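Local coordinates for protein toxin 2A (Paenibacillus larvae, PDB 5URP) that acts as an ADP-ribosyltransferase toxin and virulence factor, probably transferring ADP-ribose from NAD+ to a target in the host, at residues S46-E50 with E51-Q55; R61-S64 with P65-Y69; I206-G210 with G211-L215. All coordinates share one frame; numbering follows the deposited sequence.

In the fold
Along the chain the three contacts come in series, and each is local. Interaction 1 starts helix 50-61, and interaction 2 follows where that helix gives way to helix 64-72; their centres are about 19 Å apart and their nearest atoms about 6 Å, so they do not touch. Both send side chains onto helix 79-92, which ties them to one helical part of the ADP-ribosyltransferase exoenzyme. Interaction 3 closes the hairpin of strands 197-207 and 214-221, neighbours in the five-stranded mixed sheet. Its centre lies about 39 Å from that of interaction 1, across the centre of the chain, and about 28 Å from that of interaction 2. The two helix starts are thus near neighbours, and the hairpin turn lies at a distant part of the same chain.

Interaction 1: residues S46-E50 with E51-Q55; sequences STLTE and EEKRQ
Glu51 brings CB to 4.2 Å from Thr49 OG1, then bends away; its OE2 accepts from both Arg54 NE, in a salt bridge lying near the guanidinium plane, and Gln55 NE2. Glu52 turns back over the start of the helix. Its N-H meets Thr49 OG1 at 3.0 Å, while its OE1 takes the N-H of Thr49 at 2.9 Å, nearly straight (169°) but from above the carboxylate plane. In Thr49, chi1 of 68° sets OG1 between its own N and carbonyl carbon, where it faces the N-H of Glu52. The CD2 methyl of Leu48 touches Glu52 OE1 at 3.6 Å, and Lys90 and Lys94 bridge to the same carboxylate, probably stabilising its negative charge. Leu48 also rests on Ala91 of helix 79-92. Lys53 gives its N-H to Thr49 O. Its extended chain passes Leu48, CE lying 3.9 Å from Leu48 CB, and ends in a salt bridge of 2.8 Å from NZ, on the syn side of Glu50 OE2 but tilted out of the carboxylate plane. Arg54 N closes the next turn on Glu50 O. Thr49, the N-cap of helix 50-61, and Glu52, which returns the bond, form a classic N-terminal capping box.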
ATOM      1  N   SER A  46      -5.099  15.464 -15.871  1.00 33.57           N
ATOM      2  CA  SER A  46      -6.051  16.108 -16.777  1.00 35.21           C
ATOM      3  C   SER A  46      -7.395  15.402 -16.825  1.00 33.34           C
ATOM      4  O   SER A  46      -8.326  15.925 -17.463  1.00 34.85           O
ATOM      5  CB  SER A  46      -5.502  16.177 -18.198  1.00 37.77           C
ATOM      6  OG  SER A  46      -5.097  14.886 -18.578  1.00 39.48           O
ATOM      7  N   THR A  47      -7.510  14.218 -16.236  1.00 32.91           N
ATOM      8  CA  THR A  47      -8.789  13.521 -16.162  1.00 32.54           C
ATOM      9  C   THR A  47      -9.504  13.740 -14.846  1.00 30.91           C
ATOM     10  O   THR A  47     -10.707  13.478 -14.767  1.00 30.21           O
ATOM     11  CB  THR A  47      -8.612  12.010 -16.365  1.00 27.89           C
ATOM     12  OG1 THR A  47      -8.049  11.413 -15.203  1.00 27.94           O
ATOM     13  CG2 THR A  47      -7.762  11.729 -17.647  1.00 29.24           C
ATOM     14  N   LEU A  48      -8.797  14.244 -13.840  1.00 26.42           N
ATOM     15  CA  LEU A  48      -9.323  14.387 -12.488  1.00 24.88           C
ATOM     16  C   LEU A  48     -10.134  15.663 -12.338  1.00 28.77           C
ATOM     17  O   LEU A  48      -9.782  16.708 -12.896  1.00 29.59           O
ATOM     18  CB  LEU A  48      -8.181  14.414 -11.477  1.00 25.63           C
ATOM     19  CG  LEU A  48      -7.451  13.109 -11.189  1.00 25.69           C
ATOM     20  CD1 LEU A  48      -6.235  13.406 -10.307  1.00 24.88           C
ATOM     21  CD2 LEU A  48      -8.390  12.130 -10.504  1.00 28.41           C
ATOM     22  N   THR A  49     -11.224  15.575 -11.580  1.00 27.04           N
ATOM     23  CA  THR A  49     -11.998  16.767 -11.253  1.00 27.36           C
ATOM     24  C   THR A  49     -11.382  17.416 -10.017  1.00 24.43           C
ATOM     25  O   THR A  49     -10.664  16.783  -9.261  1.00 24.95           O
ATOM     26  CB  THR A  49     -13.452  16.448 -10.936  1.00 27.62           C
ATOM     27  OG1 THR A  49     -13.471  15.722  -9.701  1.00 26.73           O
ATOM     28  CG2 THR A  49     -14.117  15.626 -12.037  1.00 29.89           C
ATOM     29  N   GLU A  50     -11.714  18.690  -9.799  1.00 32.01           N
ATOM     30  CA  GLU A  50     -11.172  19.374  -8.622  1.00 32.50           C
ATOM     31  C   GLU A  50     -11.598  18.685  -7.326  1.00 26.22           C
ATOM     32  O   GLU A  50     -10.798  18.568  -6.387  1.00 26.30           O
ATOM     33  CB  GLU A  50     -11.589  20.848  -8.636  1.00 39.15           C
ATOM     34  CG  GLU A  50     -10.954  21.640  -9.774  1.00 57.22           C
ATOM     35  CD  GLU A  50      -9.432  21.568  -9.772  1.00 58.62           C
ATOM     36  OE1 GLU A  50      -8.808  21.942  -8.751  1.00 53.79           O
ATOM     37  OE2 GLU A  50      -8.856  21.120 -10.787  1.00 57.06           O
ATOM     38  N   GLU A  51     -12.851  18.235  -7.244  1.00 28.28           N
ATOM     39  CA  GLU A  51     -13.296  17.536  -6.038  1.00 30.38           C
ATOM     40  C   GLU A  51     -12.599  16.194  -5.852  1.00 26.69           C
ATOM     41  O   GLU A  51     -12.285  15.816  -4.710  1.00 24.99           O
ATOM     42  CB  GLU A  51     -14.821  17.363  -6.062  1.00 45.03           C
ATOM     43  CG  GLU A  51     -15.414  16.931  -4.718  1.00 65.21           C
ATOM     44  CD  GLU A  51     -14.876  17.739  -3.521  1.00 75.35           C
ATOM     45  OE1 GLU A  51     -15.045  18.980  -3.501  1.00 85.21           O
ATOM     46  OE2 GLU A  51     -14.265  17.136  -2.605  1.00 67.92           O
ATOM     47  N   GLU A  52     -12.285  15.476  -6.938  1.00 24.24           N
ATOM     48  CA  GLU A  52     -11.505  14.256  -6.798  1.00 23.68           C
ATOM     49  C   GLU A  52     -10.124  14.554  -6.233  1.00 25.51           C
ATOM     50  O   GLU A  52      -9.664  13.878  -5.303  1.00 23.55           O
ATOM     51  CB  GLU A  52     -11.376  13.529  -8.142  1.00 25.49           C
ATOM     52  CG  GLU A  52     -12.665  12.809  -8.548  1.00 25.53           C
ATOM     53  CD  GLU A  52     -12.711  12.374 -10.027  1.00 30.26           C
ATOM     54  OE1 GLU A  52     -11.862  12.795 -10.835  1.00 30.34           O
ATOM     55  OE2 GLU A  52     -13.654  11.664 -10.398  1.00 33.40           O
ATOM     56  N   LYS A  53      -9.438  15.545  -6.796  1.00 24.42           N
ATOM     57  CA  LYS A  53      -8.117  15.925  -6.278  1.00 24.18           C
ATOM     58  C   LYS A  53      -8.185  16.249  -4.796  1.00 23.84           C
ATOM     59  O   LYS A  53      -7.336  15.800  -4.015  1.00 23.02           O
ATOM     60  CB  LYS A  53      -7.567  17.127  -7.047  1.00 26.68           C
ATOM     61  CG  LYS A  53      -7.246  16.826  -8.509  1.00 29.22           C
ATOM     62  CD  LYS A  53      -6.843  18.108  -9.216  1.00 31.97           C
ATOM     63  CE  LYS A  53      -6.653  17.913 -10.696  1.00 42.94           C
ATOM     64  NZ  LYS A  53      -6.939  19.190 -11.393  1.00 58.08           N
ATOM     65  N   ARG A  54      -9.173  17.040  -4.391  1.00 23.70           N
ATOM     66  CA  ARG A  54      -9.294  17.434  -2.987  1.00 25.34           C
ATOM     67  C   ARG A  54      -9.473  16.222  -2.078  1.00 27.74           C
ATOM     68  O   ARG A  54      -8.869  16.152  -1.000  1.00 23.87           O
ATOM     69  CB  ARG A  54     -10.454  18.405  -2.835  1.00 26.85           C
ATOM     70  CG  ARG A  54     -10.783  18.740  -1.406  1.00 46.23           C
ATOM     71  CD  ARG A  54     -11.942  19.719  -1.344  1.00 68.27           C
ATOM     72  NE  ARG A  54     -13.066  19.142  -0.609  1.00 77.78           N
ATOM     73  CZ  ARG A  54     -13.325  19.354   0.679  1.00 78.79           C
ATOM     74  NH1 ARG A  54     -14.367  18.754   1.244  1.00 70.58           N
ATOM     75  NH2 ARG A  54     -12.566  20.163   1.407  1.00 86.42           N
ATOM     76  N   GLN A  55     -10.297  15.251  -2.488  1.00 26.04           N
ATOM     77  CA  GLN A  55     -10.506  14.080  -1.637  1.00 24.21           C
ATOM     78  C   GLN A  55      -9.267  13.218  -1.547  1.00 25.15           C
ATOM     79  O   GLN A  55      -9.010  12.628  -0.489  1.00 24.63           O
ATOM     80  CB  GLN A  55     -11.698  13.245  -2.127  1.00 24.65           C
ATOM     81  CG  GLN A  55     -13.025  13.923  -1.968  1.00 34.18           C
ATOM     82  CD  GLN A  55     -13.367  14.275  -0.519  1.00 36.69           C
ATOM     83  OE1 GLN A  55     -12.851  13.675   0.441  1.00 35.50           O
ATOM     84  NE2 GLN A  55     -14.218  15.274  -0.357  1.00 50.45           N
TER

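Interaction 2: residues R61-S64 with P65-Y69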
ATOM      1  N   ARG A  61      -3.885  13.160   3.966  1.00 22.78           N
ATOM      2  CA  ARG A  61      -3.692  13.922   5.207  1.00 24.24           C
ATOM      3  C   ARG A  61      -4.029  13.079   6.423  1.00 25.44           C
ATOM      4  O   ARG A  61      -3.370  13.177   7.457  1.00 27.39           O
ATOM      5  CB  ARG A  61      -4.560  15.168   5.153  1.00 23.43           C
ATOM      6  CG  ARG A  61      -4.527  16.092   6.379  1.00 24.23           C
ATOM      7  CD  ARG A  61      -5.422  17.324   6.167  1.00 25.37           C
ATOM      8  NE  ARG A  61      -5.544  18.176   7.342  1.00 26.72           N
ATOM      9  CZ  ARG A  61      -6.349  17.900   8.369  1.00 29.26           C
ATOM     10  NH1 ARG A  61      -7.093  16.775   8.312  1.00 30.02           N
ATOM     11  NH2 ARG A  61      -6.433  18.697   9.386  1.00 30.83           N
ATOM     12  N   ASN A  62      -5.050  12.236   6.311  1.00 26.15           N
ATOM     13  CA  ASN A  62      -5.486  11.427   7.435  1.00 28.65           C
ATOM     14  C   ASN A  62      -6.265  10.241   6.847  1.00 27.15           C
ATOM     15  O   ASN A  62      -7.478  10.318   6.654  1.00 28.22           O
ATOM     16  CB  ASN A  62      -6.332  12.229   8.389  1.00 31.81           C
ATOM     17  CG  ASN A  62      -6.694  11.457   9.604  1.00 34.77           C
ATOM     18  OD1 ASN A  62      -6.035  10.469   9.953  1.00 38.37           O
ATOM     19  ND2 ASN A  62      -7.759  11.886  10.267  1.00 39.23           N
ATOM     20  N   ALA A  63      -5.545   9.160   6.567  1.00 24.05           N
ATOM     21  CA  ALA A  63      -6.157   8.010   5.890  1.00 25.51           C
ATOM     22  C   ALA A  63      -6.914   7.082   6.835  1.00 26.87           C
ATOM     23  O   ALA A  63      -7.776   6.322   6.389  1.00 26.11           O
ATOM     24  CB  ALA A  63      -5.070   7.216   5.169  1.00 24.32           C
ATOM     25  N   SER A  64      -6.616   7.112   8.126  1.00 28.99           N
ATOM     26  CA  SER A  64      -7.140   6.084   9.025  1.00 33.14           C
ATOM     27  C   SER A  64      -8.653   6.068   9.149  1.00 31.75           C
ATOM     28  O   SER A  64      -9.221   4.961   9.216  1.00 33.06           O
ATOM     29  CB  SER A  64      -6.513   6.246  10.419  1.00 55.47           C
ATOM     30  OG  SER A  64      -5.184   5.771  10.419  1.00 73.78           O
ATOM     31  N   PRO A  65      -9.363   7.201   9.187  1.00 35.32           N
ATOM     32  CA  PRO A  65     -10.833   7.130   9.303  1.00 37.30           C
ATOM     33  C   PRO A  65     -11.495   6.409   8.142  1.00 37.70           C
ATOM     34  O   PRO A  65     -12.383   5.566   8.342  1.00 35.78           O
ATOM     35  CB  PRO A  65     -11.238   8.609   9.344  1.00 39.89           C
ATOM     36  CG  PRO A  65     -10.048   9.313   9.871  1.00 37.05           C
ATOM     37  CD  PRO A  65      -8.875   8.584   9.331  1.00 37.82           C
ATOM     38  N   ILE A  66     -11.107   6.761   6.921  1.00 28.54           N
ATOM     39  CA  ILE A  66     -11.660   6.108   5.742  1.00 28.80           C
ATOM     40  C   ILE A  66     -11.320   4.630   5.755  1.00 29.94           C
ATOM     41  O   ILE A  66     -12.191   3.781   5.531  1.00 29.67           O
ATOM     42  CB  ILE A  66     -11.163   6.810   4.467  1.00 30.35           C
ATOM     43  CG1 ILE A  66     -11.987   8.081   4.234  1.00 37.00           C
ATOM     44  CG2 ILE A  66     -11.292   5.893   3.262  1.00 28.84           C
ATOM     45  CD1 ILE A  66     -11.465   8.993   3.121  1.00 39.40           C
ATOM     46  N   ASN A  67     -10.049   4.289   6.009  1.00 27.34           N
ATOM     47  CA  ASN A  67      -9.659   2.883   5.891  1.00 29.12           C
ATOM     48  C   ASN A  67     -10.261   2.041   7.004  1.00 29.63           C
ATOM     49  O   ASN A  67     -10.694   0.906   6.765  1.00 30.11           O
ATOM     50  CB  ASN A  67      -8.144   2.748   5.836  1.00 29.22           C
ATOM     51  CG  ASN A  67      -7.585   3.192   4.492  1.00 27.36           C
ATOM     52  OD1 ASN A  67      -8.303   3.223   3.472  1.00 26.39           O
ATOM     53  ND2 ASN A  67      -6.314   3.548   4.475  1.00 26.09           N
ATOM     54  N   THR A  68     -10.311   2.575   8.223  1.00 29.75           N
ATOM     55  CA  THR A  68     -10.986   1.884   9.311  1.00 33.56           C
ATOM     56  C   THR A  68     -12.454   1.678   8.994  1.00 33.01           C
ATOM     57  O   THR A  68     -13.026   0.617   9.282  1.00 37.19           O
ATOM     58  CB  THR A  68     -10.833   2.684  10.609  1.00 36.67           C
ATOM     59  OG1 THR A  68      -9.440   2.815  10.917  1.00 37.85           O
ATOM     60  CG2 THR A  68     -11.519   1.976  11.739  1.00 40.20           C
ATOM     61  N   TYR A  69     -13.094   2.699   8.445  1.00 35.42           N
ATOM     62  CA  TYR A  69     -14.498   2.580   8.089  1.00 35.34           C
ATOM     63  C   TYR A  69     -14.697   1.442   7.094  1.00 37.28           C
ATOM     64  O   TYR A  69     -15.568   0.590   7.268  1.00 37.96           O
ATOM     65  CB  TYR A  69     -14.961   3.917   7.515  1.00 43.87           C
ATOM     66  CG  TYR A  69     -16.352   3.946   6.962  1.00 37.01           C
ATOM     67  CD1 TYR A  69     -17.446   4.091   7.797  1.00 38.87           C
ATOM     68  CD2 TYR A  69     -16.574   3.873   5.601  1.00 37.13           C
ATOM     69  CE1 TYR A  69     -18.723   4.135   7.283  1.00 42.83           C
ATOM     70  CE2 TYR A  69     -17.836   3.918   5.083  1.00 35.99           C
ATOM     71  CZ  TYR A  69     -18.910   4.050   5.920  1.00 38.69           C
ATOM     72  OH  TYR A  69     -20.188   4.097   5.409  1.00 39.82           O
TER
HETATM   73  O   HOH W   1      -9.758   9.220   5.919  1.00 45.96           O
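The CD-CG edge of the Pro65 ring lies over one face of the Asn62 amide, with Pro65 CD 3.5 Å from Asn62 OD1. Pro65 CG is likewise 3.5 Å from Asn62 ND2. The two side chains cross at about a right angle. In Asn62, chi1 of -175° sets CG anti to the backbone N and brings the amide in toward the Pro65 ring. The arrangement is a short helix-to-helix link: Asn62 is the first residue to leave helical geometry after helix 50-61, and Pro65 sits in the first turn of helix 64-72, where its lack of an N-H costs no bond in the helix. Water 1 serves the next amide, accepting from Ile66 N and donating to Asn62 O at 2.6 Å, so it bridges the loop to the new helix. Asn67 N then bonds to Ala63 O at 3.1 Å. The Asn67 side chain also nears Ala63 CB through ND2, but its polar end is held by Tyr148 and Tyr59, while Ile66 and Tyr69 pack on helix 79-92. At Ser64 O two donors from one residue converge: Thr68 N at 2.8 Å and Thr68 OG1 at 2.7 Å, reaching it from opposite faces of the carbonyl plane.

Interaction 3: residues I206-G210 with G211-L215; sequences IIVNG and GSQRL
A beta hairpin turns here, joining strand 197-207 to strand 214-221, and its last strand pairs are antiparallel. Ile207 and Arg214 form a hydrogen-bonded pair, with Ile207 N to Arg214 O at 2.8 Å and Arg214 N to Ile207 O at 2.9 Å. Ile206 and Leu215 are the neighbouring non-hydrogen-bonded pair; Ile206 CG1 touches Leu215 CD1 at 4.1 Å, on the side covered by helix 128-138. Beyond the strands, Val208 and Gln213 run side by side, Val208 CG1 lying 3.6 Å from Gln213 NE2, while Gln213 OE1 is held by Val126 N. Arg214 bends at chi3 (-71°) and passes Ile207, whose CD1 is 3.7 Å from Arg214 NH2. This brings the guanidinium to the turn, where NH2 bonds to Asn209 OD1 at 3.0 Å, in the guanidinium plane. Water 2, also at that edge, accepts from Arg214 NE and is bonded to Asn209 O as well. NH1 makes a weak bond to Phe159 O. Among these partners the arginine meets neutral oxygens, not a carboxylate. The hold on the turn is thus probably directional rather than ionic, and the bonds at the NE/NH2 edge would limit rotation of the group.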
ATOM      1  N   ILE A 206      12.048 -13.921   7.163  1.00 27.62           N
ATOM      2  CA  ILE A 206      12.621 -12.954   8.093  1.00 27.08           C
ATOM      3  C   ILE A 206      13.795 -12.275   7.413  1.00 28.56           C
ATOM      4  O   ILE A 206      14.658 -12.951   6.842  1.00 29.33           O
ATOM      5  CB  ILE A 206      13.081 -13.624   9.395  1.00 30.67           C
ATOM      6  CG1 ILE A 206      11.908 -14.236  10.174  1.00 30.91           C
ATOM      7  CG2 ILE A 206      13.842 -12.580  10.267  1.00 28.04           C
ATOM      8  CD1 ILE A 206      12.350 -15.127  11.376  1.00 33.13           C
ATOM      9  N   ILE A 207      13.840 -10.948   7.500  1.00 26.44           N
ATOM     10  CA  ILE A 207      15.007 -10.176   7.103  1.00 25.51           C
ATOM     11  C   ILE A 207      15.591  -9.502   8.347  1.00 25.57           C
ATOM     12  O   ILE A 207      14.900  -9.258   9.341  1.00 26.80           O
ATOM     13  CB  ILE A 207      14.682  -9.156   6.006  1.00 25.27           C
ATOM     14  CG1 ILE A 207      13.564  -8.209   6.414  1.00 24.02           C
ATOM     15  CG2 ILE A 207      14.297  -9.890   4.687  1.00 26.06           C
ATOM     16  CD1 ILE A 207      13.362  -7.082   5.418  1.00 24.97           C
ATOM     17  N   VAL A 208      16.886  -9.205   8.284  1.00 28.47           N
ATOM     18  CA  VAL A 208      17.618  -8.779   9.482  1.00 28.43           C
ATOM     19  C   VAL A 208      18.407  -7.507   9.263  1.00 31.31           C
ATOM     20  O   VAL A 208      19.224  -7.123  10.120  1.00 29.60           O
ATOM     21  CB  VAL A 208      18.555  -9.891   9.966  1.00 31.21           C
ATOM     22  CG1 VAL A 208      17.759 -11.127  10.255  1.00 32.67           C
ATOM     23  CG2 VAL A 208      19.613 -10.204   8.938  1.00 34.35           C
ATOM     24  N   ASN A 209      18.161  -6.822   8.158  1.00 30.90           N
ATOM     25  CA  ASN A 209      18.944  -5.618   7.918  1.00 30.51           C
ATOM     26  C   ASN A 209      18.446  -4.472   8.792  1.00 30.40           C
ATOM     27  O   ASN A 209      17.327  -4.476   9.314  1.00 30.39           O
ATOM     28  CB  ASN A 209      18.938  -5.226   6.437  1.00 28.84           C
ATOM     29  CG  ASN A 209      17.578  -4.786   5.926  1.00 28.14           C
ATOM     30  OD1 ASN A 209      16.538  -5.275   6.359  1.00 29.68           O
ATOM     31  ND2 ASN A 209      17.584  -3.864   4.975  1.00 28.18           N
ATOM     32  N   GLY A 210      19.321  -3.488   8.960  1.00 29.88           N
ATOM     33  CA  GLY A 210      19.112  -2.438   9.934  1.00 30.23           C
ATOM     34  C   GLY A 210      19.217  -2.973  11.346  1.00 28.37           C
ATOM     35  O   GLY A 210      19.801  -4.035  11.622  1.00 30.52           O
ATOM     36  N   GLY A 211      18.628  -2.210  12.268  1.00 34.29           N
ATOM     37  CA  GLY A 211      18.749  -2.525  13.670  1.00 34.75           C
ATOM     38  C   GLY A 211      17.642  -3.377  14.240  1.00 35.85           C
ATOM     39  O   GLY A 211      17.678  -3.691  15.431  1.00 39.55           O
ATOM     40  N   SER A 212      16.650  -3.753  13.438  1.00 33.56           N
ATOM     41  CA  SER A 212      15.585  -4.626  13.904  1.00 34.32           C
ATOM     42  C   SER A 212      15.182  -5.563  12.778  1.00 32.32           C
ATOM     43  O   SER A 212      15.085  -5.151  11.622  1.00 32.36           O
ATOM     44  CB  SER A 212      14.355  -3.846  14.366  1.00 40.21           C
ATOM     45  OG  SER A 212      13.732  -3.207  13.272  1.00 50.99           O
ATOM     46  N   GLN A 213      14.939  -6.812  13.139  1.00 31.54           N
ATOM     47  CA  GLN A 213      14.463  -7.793  12.178  1.00 30.10           C
ATOM     48  C   GLN A 213      13.019  -7.500  11.801  1.00 31.81           C
ATOM     49  O   GLN A 213      12.254  -6.897  12.562  1.00 30.64           O
ATOM     50  CB  GLN A 213      14.578  -9.210  12.748  1.00 32.24           C
ATOM     51  CG  GLN A 213      15.998  -9.591  13.127  1.00 37.03           C
ATOM     52  CD  GLN A 213      16.132 -11.010  13.622  1.00 40.43           C
ATOM     53  OE1 GLN A 213      15.139 -11.711  13.861  1.00 38.94           O
ATOM     54  NE2 GLN A 213      17.377 -11.445  13.811  1.00 38.06           N
ATOM     55  N   ARG A 214      12.651  -7.942  10.604  1.00 26.26           N
ATOM     56  CA  ARG A 214      11.310  -7.739  10.095  1.00 25.43           C
ATOM     57  C   ARG A 214      10.864  -8.977   9.336  1.00 26.44           C
ATOM     58  O   ARG A 214      11.666  -9.827   8.947  1.00 25.61           O
ATOM     59  CB  ARG A 214      11.219  -6.529   9.145  1.00 26.17           C
ATOM     60  CG  ARG A 214      11.531  -5.198   9.806  1.00 28.64           C
ATOM     61  CD  ARG A 214      11.601  -4.081   8.799  1.00 28.70           C
ATOM     62  NE  ARG A 214      12.779  -4.169   7.945  1.00 26.82           N
ATOM     63  CZ  ARG A 214      12.971  -3.395   6.884  1.00 25.81           C
ATOM     64  NH1 ARG A 214      12.051  -2.499   6.539  1.00 24.06           N
ATOM     65  NH2 ARG A 214      14.081  -3.518   6.165  1.00 24.23           N
ATOM     66  N   LEU A 215       9.562  -9.071   9.141  1.00 25.20           N
ATOM     67  CA  LEU A 215       9.001 -10.066   8.245  1.00 27.07           C
ATOM     68  C   LEU A 215       8.796  -9.420   6.882  1.00 25.60           C
ATOM     69  O   LEU A 215       8.095  -8.412   6.779  1.00 28.13           O
ATOM     70  CB  LEU A 215       7.677 -10.589   8.791  1.00 27.70           C
ATOM     71  CG  LEU A 215       7.226 -11.953   8.348  1.00 33.03           C
ATOM     72  CD1 LEU A 215       8.140 -13.039   8.935  1.00 30.02           C
ATOM     73  CD2 LEU A 215       5.812 -12.089   8.846  1.00 35.94           C
TER
HETATM   74  O   HOH W   2      14.910  -5.854   8.876  1.00 26.01           O